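Local coordinates for protein phospho-2-dehydro-3-deoxyheptonate aldolase/chorismate mutase (PDB 2D8D) that probably isomerises chorismate to prephenate through this dimeric, all-helical chorismate mutase domain, one part of a longer protein also assigned DAHP synthase activity, at residues Glu3-Gln6 and Ala7-Glu11; Ser24-Gly27 and Arg28-Glu32; Pro43-Pro47 and Lys48-Glu52; Gly63-Asp67 and Glu68-Lys72. One frame throughout, in Å; residues are numbered along the deposited sequence.

All four contacts are local, made by neighbouring turns or helix starts. Interactions 1 and 2 share helix 4-40, with centres 31 Å apart: interaction 1 lies at its first turns, at the surface, whereas interaction 2 is partly buried, with Arg26 and Val30 under cover. Interactions 3 and 4 instead begin the next two helices, 47-60 and 67-84, and their nearest atoms are about 5 Å apart. Their chemistry differs: interaction 3, at the surface, starts its helix with a carboxylate and waters, while the partly buried interaction 4 uses a proline carbonyl and an apolar pair. All four reach the second subunit.

Interaction 1: residues Glu3-Gln6 and Ala7-Glu11; sequences ERIQ and ALRKE
Ala7 N, Leu8 N, Arg9 N and Lys10 N each donate to the carbonyl oxygen four residues back, from Glu3 O to Gln6 O, and this regular i to i+4 pattern marks the opening turns of the long helix 4-40 of the chorismate mutase type II fold. The Leu8 N to Arg4 O bond measures 2.9 Å, with an angle of 157° at the hydrogen.

Ile5 and Arg9 make the main side-chain contact, one turn apart. Ile5 CG2 stands anti to its own backbone N, on the side of the carbonyl carbon, which points this methyl along the helix at the next turn. There it meets Arg9 CD at 3.9 Å, and Arg9 CG rests 3.3 Å from Ile5 O. Leu8 repeats the pattern on its own face, where its CG lies 3.3 Å from Arg4 O. In the dimer both Ile5 and Leu8 also meet the partner: Ile5 packs on Leu36 and Leu8 on Ile33, both of the second subunit.

Gln6 turns its amide back toward the chain start, where OE1 takes a weak bond from Glu3 N. Lys10, whose chain bends at chi2, chi3 and chi4, curls back over the same exposed flank. A water there accepts from Lys10 NZ and donates to Gln6 O at 2.7 Å, alongside the backbone bond that Gln6 O receives from Lys10 N.

Interaction 2: residues Ser24-Gly27 and Arg28-Glu32; sequences SERG and RLVQE
Arg28 folds back over Glu25 within helix 4-40, laying one face of its guanidinium against the backbone of the preceding turn. Glu25 CA sits 3.4 Å above the guanidinium plane, displaced toward its rim, and Arg28 NH2 approaches Glu25 CG at 3.7 Å. The bend at chi3 (-56°) gives the arginine this return path. Although the carboxylate and guanidinium planes are only 14° apart, Glu25 OE1 and Arg28 NH2 remain 5.1 Å from each other: the two groups are roughly aligned but form no salt bridge.

On another face, Arg26 reaches out extended from CG to NE, and its NH1 comes obliquely to Val30 CG1 at 3.6 Å. Arg26 NE bonds Asn16 OD1 of the second subunit, a partner that helps to fix the guanidinium. Gln31 lies against Gly27, its OE1 4.1 Å from Gly27 C, and also touches Leu84 of helix 67-84 in its own chain and Pro64 of the second subunit. An alanine here would remove the chain beyond CB and would probably open a gap over Gly27, with Leu84 and that proline losing a neighbour.

Backbone i to i+4 bonds carry the turn beneath, Val30 N to Arg26 O with 166° at the hydrogen. The contact thus implies a division of labour: Arg28 packs on the backbone at Glu25 mainly by van der Waals contact, the separated opposite charges probably adding only modest attraction, whereas Arg26 directs its NE-H across the dimer interface.

Interaction 3: residues Pro43-Pro47 and Lys48-Glu52; sequences PHYDP and KREEE
An N-cap opens helix 47-60, with Asp46 as the capping residue and its carboxylate folded over the first turn. Asp46 CG is anti to the backbone N (chi1 -170°), which brings OD1 to Arg49 N at 3.0 Å. The bond is nearly straight, 167° at the hydrogen, yet Arg49 N meets OD1 from above the carboxylate plane, 63° out of it. Asp46 CG also rests 3.5 Å from Arg49 CB. A water donating to OD1 accepts from Lys48 N, so the cap serves a second amide through solvent. The carboxylate has a further role in the dimer: OD2 forms a salt bridge with Arg9 of the second subunit, while Arg49 reaches Asp13 of the second subunit.

Backbone bonds from Glu50 N to Asp46 O and from Glu51 N to Pro47 O continue the helix. Lys48 NZ closes a salt bridge with Glu52 OE2, 2.6 Å long, on the syn side but tilted out of the carboxylate plane.

Tyr45 lies over the proline that follows the cap, with Pro47 CD 3.6 Å above the ring centre. Glu50 OE2 comes in at the ring edge instead, 3.7 Å from Tyr45 CD1; a water accepting from Asp46 N lies 2.6 Å from this same OE2.

Interaction 4: residues Gly63-Asp67 and Glu68-Lys72; sequences GPFPD and ETIRK
Phe65 and Ile70 touch across the start of helix 67-84, Phe65 CB meeting Ile70 CD1 at 3.8 Å. With Pro66 at the N-cap, this apolar pair joins the residue before the cap to the fourth residue after it, the hydrophobic staple. Thr69 adds a second apolar point: with OG1 beside the backbone N (chi1 -64°), CG2 stands anti to that N and lies 3.8 Å from Phe65 CD2. The OG1 branch faces the proline ring, 3.5 Å from Pro66 CD. A serine here would lack CG2, and the Phe65 ring would probably lose its neighbour at CD2 and be freer to turn.

Behind these side chains, Pro66 O holds the first turn. Ile70 N donates to it at 3.1 Å, nearly along the C=O axis with 163° at the hydrogen, while Thr69 N adds a weak bond. Arg71 N to Asp67 O, 2.9 Å, carries the pattern forward.

Further out, Asn61 braces the loop: its ND2 donates to both Phe65 O and Asp67 OD1, and its OD1 accepts from Gly63 N. The peptide between Gly63 and Pro64 is cis. Arg71 packs on Leu54 and Thr58 of helix 47-60, and the second subunit also packs here, where Phe65 touches Ser81, Thr69 touches Ala80 and Ile70 touches Leu20, all three on that subunit.

Interaction 1: residues Glu3-Gln6 and Ala7-Glu11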
loop_
_atom_site.group_PDB
_atom_site.type_symbol
_atom_site.label_atom_id
_atom_site.label_comp_id
_atom_site.label_asym_id
_atom_site.label_seq_id
_atom_site.Cartn_x
_atom_site.Cartn_y
_atom_site.Cartn_z
ATOM N N GLU B 3 20.493 -6.141 -17.016
ATOM C CA GLU B 3 20.646 -7.546 -16.545
ATOM C C GLU B 3 19.409 -8.006 -15.786
ATOM O O GLU B 3 18.325 -7.462 -15.974
ATOM C CB GLU B 3 21.880 -7.668 -15.649
ATOM C CG GLU B 3 21.878 -6.730 -14.454
ATOM C CD GLU B 3 23.129 -6.864 -13.598
ATOM O OE1 GLU B 3 23.306 -7.915 -12.948
ATOM O OE2 GLU B 3 23.936 -5.911 -13.576
ATOM N N ARG B 4 19.572 -9.014 -14.936
ATOM C CA ARG B 4 18.457 -9.535 -14.159
ATOM C C ARG B 4 18.020 -8.542 -13.089
ATOM O O ARG B 4 16.825 -8.360 -12.862
ATOM C CB ARG B 4 18.839 -10.867 -13.519
ATOM C CG ARG B 4 19.069 -11.980 -14.530
ATOM C CD ARG B 4 19.790 -13.151 -13.893
ATOM N NE ARG B 4 21.118 -12.754 -13.437
ATOM C CZ ARG B 4 21.958 -13.549 -12.784
ATOM N NH1 ARG B 4 21.609 -14.797 -12.504
ATOM N NH2 ARG B 4 23.145 -13.093 -12.407
ATOM N N ILE B 5 18.979 -7.900 -12.427
ATOM C CA ILE B 5 18.629 -6.923 -11.407
ATOM C C ILE B 5 17.918 -5.749 -12.077
ATOM O O ILE B 5 16.932 -5.230 -11.550
ATOM C CB ILE B 5 19.877 -6.435 -10.644
ATOM C CG1 ILE B 5 20.441 -7.589 -9.807
ATOM C CG2 ILE B 5 19.523 -5.241 -9.765
ATOM C CD1 ILE B 5 21.698 -7.246 -9.031
ATOM N N GLN B 6 18.409 -5.338 -13.243
ATOM C CA GLN B 6 17.777 -4.239 -13.970
ATOM C C GLN B 6 16.332 -4.599 -14.319
ATOM O O GLN B 6 15.423 -3.778 -14.167
ATOM C CB GLN B 6 18.531 -3.929 -15.265
ATOM C CG GLN B 6 19.953 -3.437 -15.090
ATOM C CD GLN B 6 20.475 -2.754 -16.342
ATOM O OE1 GLN B 6 21.339 -3.287 -17.039
ATOM N NE2 GLN B 6 19.963 -1.561 -16.624
ATOM N N ALA B 7 16.128 -5.823 -14.795
ATOM C CA ALA B 7 14.790 -6.279 -15.160
ATOM C C ALA B 7 13.878 -6.307 -13.941
ATOM O O ALA B 7 12.715 -5.905 -14.012
ATOM C CB ALA B 7 14.857 -7.665 -15.794
ATOM N N LEU B 8 14.407 -6.782 -12.819
ATOM C CA LEU B 8 13.621 -6.850 -11.594
ATOM C C LEU B 8 13.259 -5.452 -11.102
ATOM O O LEU B 8 12.161 -5.237 -10.585
ATOM C CB LEU B 8 14.388 -7.621 -10.519
ATOM C CG LEU B 8 14.379 -9.141 -10.728
ATOM C CD1 LEU B 8 15.509 -9.791 -9.953
ATOM C CD2 LEU B 8 13.028 -9.700 -10.299
ATOM N N ARG B 9 14.176 -4.501 -11.267
ATOM C CA ARG B 9 13.904 -3.129 -10.849
ATOM C C ARG B 9 12.739 -2.564 -11.657
ATOM O O ARG B 9 11.915 -1.814 -11.137
ATOM C CB ARG B 9 15.153 -2.258 -11.020
ATOM C CG ARG B 9 16.178 -2.440 -9.906
ATOM C CD ARG B 9 17.538 -1.866 -10.282
ATOM N NE ARG B 9 17.492 -0.433 -10.564
ATOM C CZ ARG B 9 18.122 0.493 -9.847
ATOM N NH1 ARG B 9 18.850 0.144 -8.795
ATOM N NH2 ARG B 9 18.033 1.771 -10.189
ATOM N N LYS B 10 12.665 -2.926 -12.933
ATOM C CA LYS B 10 11.566 -2.466 -13.770
ATOM C C LYS B 10 10.255 -3.092 -13.293
ATOM O O LYS B 10 9.205 -2.454 -13.344
ATOM C CB LYS B 10 11.833 -2.805 -15.237
ATOM C CG LYS B 10 12.836 -1.861 -15.892
ATOM C CD LYS B 10 12.299 -0.432 -15.935
ATOM C CE LYS B 10 13.139 0.529 -15.101
ATOM N NZ LYS B 10 14.472 0.802 -15.708
ATOM N N GLU B 11 10.311 -4.337 -12.828
ATOM C CA GLU B 11 9.107 -4.976 -12.314
ATOM C C GLU B 11 8.674 -4.243 -11.042
ATOM O O GLU B 11 7.485 -4.023 -10.817
ATOM C CB GLU B 11 9.361 -6.449 -11.991
ATOM C CG GLU B 11 9.696 -7.334 -13.190
ATOM C CD GLU B 11 8.654 -7.284 -14.296
ATOM O OE1 GLU B 11 7.469 -7.002 -14.014
ATOM O OE2 GLU B 11 9.019 -7.545 -15.461
HETATM O O HOH W 1 15.606 -1.067 -14.453
#

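Interaction 2: residues Ser24-Gly27 and Arg28-Glu32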
loop_
_atom_site.group_PDB
_atom_site.type_symbol
_atom_site.label_atom_id
_atom_site.label_comp_id
_atom_site.label_asym_id
_atom_site.label_seq_id
_atom_site.Cartn_x
_atom_site.Cartn_y
_atom_site.Cartn_z
ATOM N N SER B 24 -4.772 5.184 -4.490
ATOM C CA SER B 24 -5.558 6.344 -4.890
ATOM C C SER B 24 -7.022 5.963 -5.088
ATOM O O SER B 24 -7.919 6.724 -4.727
ATOM C CB SER B 24 -4.974 6.967 -6.163
ATOM O OG SER B 24 -3.665 7.469 -5.920
ATOM N N GLU B 25 -7.260 4.785 -5.652
ATOM C CA GLU B 25 -8.621 4.313 -5.854
ATOM C C GLU B 25 -9.281 4.123 -4.488
ATOM O O GLU B 25 -10.442 4.500 -4.291
ATOM C CB GLU B 25 -8.619 2.986 -6.608
ATOM C CG GLU B 25 -10.005 2.519 -7.008
ATOM C CD GLU B 25 -9.990 1.203 -7.752
ATOM O OE1 GLU B 25 -8.919 0.819 -8.265
ATOM O OE2 GLU B 25 -11.056 0.557 -7.836
ATOM N N ARG B 26 -8.540 3.536 -3.551
ATOM C CA ARG B 26 -9.059 3.315 -2.206
ATOM C C ARG B 26 -9.383 4.670 -1.586
ATOM O O ARG B 26 -10.384 4.824 -0.884
ATOM C CB ARG B 26 -8.029 2.592 -1.332
ATOM C CG ARG B 26 -8.604 2.078 -0.026
ATOM C CD ARG B 26 -7.543 1.457 0.867
ATOM N NE ARG B 26 -8.158 0.731 1.970
ATOM C CZ ARG B 26 -8.712 1.301 3.036
ATOM N NH1 ARG B 26 -8.724 2.620 3.167
ATOM N NH2 ARG B 26 -9.286 0.545 3.962
ATOM N N GLY B 27 -8.522 5.645 -1.847
ATOM C CA GLY B 27 -8.735 6.973 -1.313
ATOM C C GLY B 27 -10.034 7.585 -1.799
ATOM O O GLY B 27 -10.775 8.191 -1.019
ATOM N N ARG B 28 -10.325 7.437 -3.086
ATOM C CA ARG B 28 -11.557 7.997 -3.622
ATOM C C ARG B 28 -12.777 7.296 -3.028
ATOM O O ARG B 28 -13.799 7.935 -2.775
ATOM C CB ARG B 28 -11.578 7.900 -5.149
ATOM C CG ARG B 28 -10.495 8.722 -5.841
ATOM C CD ARG B 28 -10.804 8.895 -7.320
ATOM N NE ARG B 28 -10.986 7.612 -7.993
ATOM C CZ ARG B 28 -9.992 6.819 -8.382
ATOM N NH1 ARG B 28 -8.730 7.178 -8.176
ATOM N NH2 ARG B 28 -10.261 5.664 -8.970
ATOM N N LEU B 29 -12.674 5.992 -2.794
ATOM C CA LEU B 29 -13.782 5.245 -2.214
ATOM C C LEU B 29 -14.073 5.703 -0.791
ATOM O O LEU B 29 -15.230 5.919 -0.421
ATOM C CB LEU B 29 -13.473 3.747 -2.215
ATOM C CG LEU B 29 -13.544 3.043 -3.570
ATOM C CD1 LEU B 29 -12.961 1.646 -3.448
ATOM C CD2 LEU B 29 -14.990 2.985 -4.045
ATOM N N VAL B 30 -13.030 5.849 0.014
ATOM C CA VAL B 30 -13.220 6.282 1.388
ATOM C C VAL B 30 -13.713 7.725 1.425
ATOM O O VAL B 30 -14.440 8.108 2.338
ATOM C CB VAL B 30 -11.925 6.120 2.206
ATOM C CG1 VAL B 30 -11.669 4.646 2.477
ATOM C CG2 VAL B 30 -10.765 6.704 1.449
ATOM N N GLN B 31 -13.333 8.528 0.434
ATOM C CA GLN B 31 -13.813 9.905 0.374
ATOM C C GLN B 31 -15.327 9.876 0.185
ATOM O O GLN B 31 -16.063 10.652 0.797
ATOM C CB GLN B 31 -13.190 10.651 -0.804
ATOM C CG GLN B 31 -11.737 11.034 -0.631
ATOM C CD GLN B 31 -11.228 11.845 -1.804
ATOM O OE1 GLN B 31 -11.240 11.381 -2.943
ATOM N NE2 GLN B 31 -10.788 13.069 -1.533
ATOM N N GLU B 32 -15.786 8.974 -0.676
ATOM C CA GLU B 32 -17.208 8.846 -0.951
ATOM C C GLU B 32 -17.945 8.374 0.298
ATOM O O GLU B 32 -19.031 8.867 0.611
ATOM C CB GLU B 32 -17.435 7.863 -2.099
ATOM C CG GLU B 32 -18.718 8.108 -2.867
ATOM C CD GLU B 32 -18.861 7.185 -4.055
ATOM O OE1 GLU B 32 -17.836 6.906 -4.713
ATOM O OE2 GLU B 32 -19.996 6.753 -4.338
#

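Interaction 3: residues Pro43-Pro47 and Lys48-Glu52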
loop_
_atom_site.group_PDB
_atom_site.type_symbol
_atom_site.label_atom_id
_atom_site.label_comp_id
_atom_site.label_asym_id
_atom_site.label_seq_id
_atom_site.Cartn_x
_atom_site.Cartn_y
_atom_site.Cartn_z
ATOM N N PRO B 43 -20.282 8.563 12.386
ATOM C CA PRO B 43 -18.854 8.749 12.652
ATOM C C PRO B 43 -17.991 8.237 11.497
ATOM O O PRO B 43 -18.419 7.376 10.731
ATOM C CB PRO B 43 -18.644 7.953 13.936
ATOM C CG PRO B 43 -19.615 6.825 13.781
ATOM C CD PRO B 43 -20.852 7.532 13.272
ATOM N N HIS B 44 -16.783 8.780 11.375
ATOM C CA HIS B 44 -15.846 8.380 10.327
ATOM C C HIS B 44 -14.925 7.268 10.821
ATOM O O HIS B 44 -14.572 6.358 10.071
ATOM C CB HIS B 44 -14.997 9.579 9.894
ATOM C CG HIS B 44 -15.741 10.585 9.076
ATOM N ND1 HIS B 44 -15.488 11.940 9.155
ATOM C CD2 HIS B 44 -16.698 10.440 8.132
ATOM C CE1 HIS B 44 -16.258 12.579 8.296
ATOM N NE2 HIS B 44 -17.004 11.692 7.661
ATOM N N TYR B 45 -14.532 7.360 12.085
ATOM C CA TYR B 45 -13.654 6.370 12.697
ATOM C C TYR B 45 -14.474 5.163 13.137
ATOM O O TYR B 45 -15.418 5.295 13.914
ATOM C CB TYR B 45 -12.934 7.001 13.893
ATOM C CG TYR B 45 -12.154 6.038 14.761
ATOM C CD1 TYR B 45 -11.210 5.170 14.211
ATOM C CD2 TYR B 45 -12.346 6.012 16.140
ATOM C CE1 TYR B 45 -10.478 4.299 15.018
ATOM C CE2 TYR B 45 -11.622 5.148 16.954
ATOM C CZ TYR B 45 -10.691 4.297 16.388
ATOM O OH TYR B 45 -9.968 3.446 17.192
ATOM N N ASP B 46 -14.110 3.989 12.628
ATOM C CA ASP B 46 -14.808 2.750 12.953
ATOM C C ASP B 46 -13.775 1.664 13.244
ATOM O O ASP B 46 -13.340 0.948 12.340
ATOM C CB ASP B 46 -15.692 2.325 11.775
ATOM C CG ASP B 46 -16.630 1.186 12.126
ATOM O OD1 ASP B 46 -16.289 0.378 13.012
ATOM O OD2 ASP B 46 -17.708 1.089 11.502
ATOM N N PRO B 47 -13.359 1.533 14.513
ATOM C CA PRO B 47 -12.365 0.513 14.859
ATOM C C PRO B 47 -12.823 -0.925 14.628
ATOM O O PRO B 47 -11.999 -1.803 14.379
ATOM C CB PRO B 47 -12.055 0.812 16.325
ATOM C CG PRO B 47 -13.331 1.415 16.828
ATOM C CD PRO B 47 -13.736 2.326 15.696
ATOM N N LYS B 48 -14.124 -1.176 14.715
ATOM C CA LYS B 48 -14.623 -2.526 14.479
ATOM C C LYS B 48 -14.340 -2.893 13.026
ATOM O O LYS B 48 -13.842 -3.980 12.732
ATOM C CB LYS B 48 -16.126 -2.608 14.747
ATOM C CG LYS B 48 -16.736 -3.956 14.375
ATOM C CD LYS B 48 -18.214 -3.992 14.684
ATOM C CE LYS B 48 -18.853 -5.340 14.380
ATOM N NZ LYS B 48 -18.962 -5.600 12.917
ATOM N N ARG B 49 -14.663 -1.971 12.124
ATOM C CA ARG B 49 -14.443 -2.170 10.695
ATOM C C ARG B 49 -12.953 -2.326 10.397
ATOM O O ARG B 49 -12.552 -3.197 9.623
ATOM C CB ARG B 49 -15.034 -0.981 9.929
ATOM C CG ARG B 49 -14.617 -0.850 8.475
ATOM C CD ARG B 49 -15.031 -2.030 7.610
ATOM N NE ARG B 49 -14.765 -1.719 6.208
ATOM C CZ ARG B 49 -14.722 -2.605 5.220
ATOM N NH1 ARG B 49 -14.929 -3.893 5.458
ATOM N NH2 ARG B 49 -14.457 -2.196 3.987
ATOM N N GLU B 50 -12.129 -1.491 11.019
ATOM C CA GLU B 50 -10.693 -1.573 10.799
ATOM C C GLU B 50 -10.148 -2.934 11.221
ATOM O O GLU B 50 -9.355 -3.544 10.501
ATOM C CB GLU B 50 -9.980 -0.447 11.552
ATOM C CG GLU B 50 -10.064 0.901 10.838
ATOM C CD GLU B 50 -9.378 2.023 11.593
ATOM O OE1 GLU B 50 -8.442 1.738 12.368
ATOM O OE2 GLU B 50 -9.765 3.194 11.398
ATOM N N GLU B 51 -10.581 -3.416 12.381
ATOM C CA GLU B 51 -10.128 -4.710 12.866
ATOM C C GLU B 51 -10.608 -5.851 11.967
ATOM O O GLU B 51 -9.910 -6.849 11.788
ATOM C CB GLU B 51 -10.607 -4.917 14.302
ATOM C CG GLU B 51 -9.811 -4.114 15.321
ATOM C CD GLU B 51 -10.455 -4.085 16.692
ATOM O OE1 GLU B 51 -11.067 -5.097 17.091
ATOM O OE2 GLU B 51 -10.335 -3.051 17.381
ATOM N N GLU B 52 -11.800 -5.708 11.399
ATOM C CA GLU B 52 -12.316 -6.739 10.511
ATOM C C GLU B 52 -11.478 -6.800 9.239
ATOM O O GLU B 52 -11.185 -7.885 8.740
ATOM C CB GLU B 52 -13.786 -6.471 10.192
ATOM C CG GLU B 52 -14.639 -6.515 11.447
ATOM C CD GLU B 52 -16.091 -6.191 11.202
ATOM O OE1 GLU B 52 -16.375 -5.336 10.339
ATOM O OE2 GLU B 52 -16.947 -6.782 11.894
HETATM O O HOH W 2 -12.114 3.995 10.569
HETATM O O HOH W 3 -16.523 0.565 15.618
#

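Interaction 4: residues Gly63-Asp67 and Glu68-Lys72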
loop_
_atom_site.group_PDB
_atom_site.type_symbol
_atom_site.label_atom_id
_atom_site.label_comp_id
_atom_site.label_asym_id
_atom_site.label_seq_id
_atom_site.Cartn_x
_atom_site.Cartn_y
_atom_site.Cartn_z
ATOM N N GLY B 63 2.239 -14.074 2.042
ATOM C CA GLY B 63 3.665 -13.930 2.261
ATOM C C GLY B 63 4.247 -13.183 1.073
ATOM O O GLY B 63 3.538 -12.943 0.095
ATOM N N PRO B 64 5.545 -12.855 1.089
ATOM C CA PRO B 64 6.527 -13.138 2.142
ATOM C C PRO B 64 6.507 -12.268 3.398
ATOM O O PRO B 64 7.230 -12.554 4.351
ATOM C CB PRO B 64 7.848 -13.022 1.397
ATOM C CG PRO B 64 7.569 -11.882 0.464
ATOM C CD PRO B 64 6.197 -12.226 -0.073
ATOM N N PHE B 65 5.708 -11.208 3.416
ATOM C CA PHE B 65 5.662 -10.355 4.599
ATOM C C PHE B 65 4.991 -11.053 5.772
ATOM O O PHE B 65 4.018 -11.787 5.594
ATOM C CB PHE B 65 4.904 -9.057 4.318
ATOM C CG PHE B 65 5.605 -8.139 3.367
ATOM C CD1 PHE B 65 5.086 -7.907 2.100
ATOM C CD2 PHE B 65 6.785 -7.504 3.738
ATOM C CE1 PHE B 65 5.734 -7.053 1.211
ATOM C CE2 PHE B 65 7.442 -6.649 2.858
ATOM C CZ PHE B 65 6.914 -6.422 1.591
ATOM N N PRO B 66 5.516 -10.849 6.990
ATOM C CA PRO B 66 4.898 -11.488 8.154
ATOM C C PRO B 66 3.541 -10.829 8.390
ATOM O O PRO B 66 3.326 -9.683 7.987
ATOM C CB PRO B 66 5.884 -11.187 9.279
ATOM C CG PRO B 66 7.197 -11.077 8.568
ATOM C CD PRO B 66 6.828 -10.281 7.341
ATOM N N ASP B 67 2.629 -11.545 9.037
ATOM C CA ASP B 67 1.304 -11.005 9.316
ATOM C C ASP B 67 1.373 -9.648 10.014
ATOM O O ASP B 67 0.598 -8.748 9.702
ATOM C CB ASP B 67 0.499 -11.970 10.191
ATOM C CG ASP B 67 0.099 -13.235 9.458
ATOM O OD1 ASP B 67 0.324 -13.324 8.234
ATOM O OD2 ASP B 67 -0.455 -14.145 10.113
ATOM N N GLU B 68 2.299 -9.512 10.959
ATOM C CA GLU B 68 2.461 -8.271 11.713
ATOM C C GLU B 68 2.807 -7.103 10.794
ATOM O O GLU B 68 2.363 -5.977 11.018
ATOM C CB GLU B 68 3.550 -8.444 12.779
ATOM C CG GLU B 68 3.628 -7.329 13.822
ATOM C CD GLU B 68 4.148 -6.017 13.264
ATOM O OE1 GLU B 68 5.218 -6.028 12.617
ATOM O OE2 GLU B 68 3.494 -4.973 13.478
ATOM N N THR B 69 3.607 -7.377 9.768
ATOM C CA THR B 69 4.002 -6.347 8.811
ATOM C C THR B 69 2.794 -5.931 7.974
ATOM O O THR B 69 2.571 -4.742 7.742
ATOM C CB THR B 69 5.123 -6.849 7.877
ATOM O OG1 THR B 69 6.300 -7.125 8.647
ATOM C CG2 THR B 69 5.451 -5.801 6.822
ATOM N N ILE B 70 2.021 -6.914 7.521
ATOM C CA ILE B 70 0.828 -6.622 6.737
ATOM C C ILE B 70 -0.112 -5.771 7.590
ATOM O O ILE B 70 -0.682 -4.787 7.120
ATOM C CB ILE B 70 0.115 -7.929 6.302
ATOM C CG1 ILE B 70 0.968 -8.661 5.259
ATOM C CG2 ILE B 70 -1.275 -7.624 5.758
ATOM C CD1 ILE B 70 1.332 -7.822 4.041
ATOM N N ARG B 71 -0.256 -6.143 8.858
ATOM C CA ARG B 71 -1.116 -5.404 9.773
ATOM C C ARG B 71 -0.622 -3.962 9.916
ATOM O O ARG B 71 -1.407 -3.020 9.855
ATOM C CB ARG B 71 -1.128 -6.093 11.140
ATOM C CG ARG B 71 -2.028 -5.447 12.177
ATOM C CD ARG B 71 -1.941 -6.194 13.500
ATOM N NE ARG B 71 -2.393 -7.576 13.372
ATOM C CZ ARG B 71 -3.667 -7.940 13.256
ATOM N NH1 ARG B 71 -4.625 -7.024 13.255
ATOM N NH2 ARG B 71 -3.980 -9.222 13.134
ATOM N N LYS B 72 0.685 -3.804 10.100
ATOM C CA LYS B 72 1.296 -2.486 10.250
ATOM C C LYS B 72 1.055 -1.602 9.031
ATOM O O LYS B 72 0.655 -0.445 9.156
ATOM C CB LYS B 72 2.804 -2.639 10.469
ATOM C CG LYS B 72 3.555 -1.324 10.621
ATOM C CD LYS B 72 5.061 -1.525 10.522
ATOM C CE LYS B 72 5.569 -2.511 11.561
ATOM N NZ LYS B 72 5.270 -2.066 12.948
#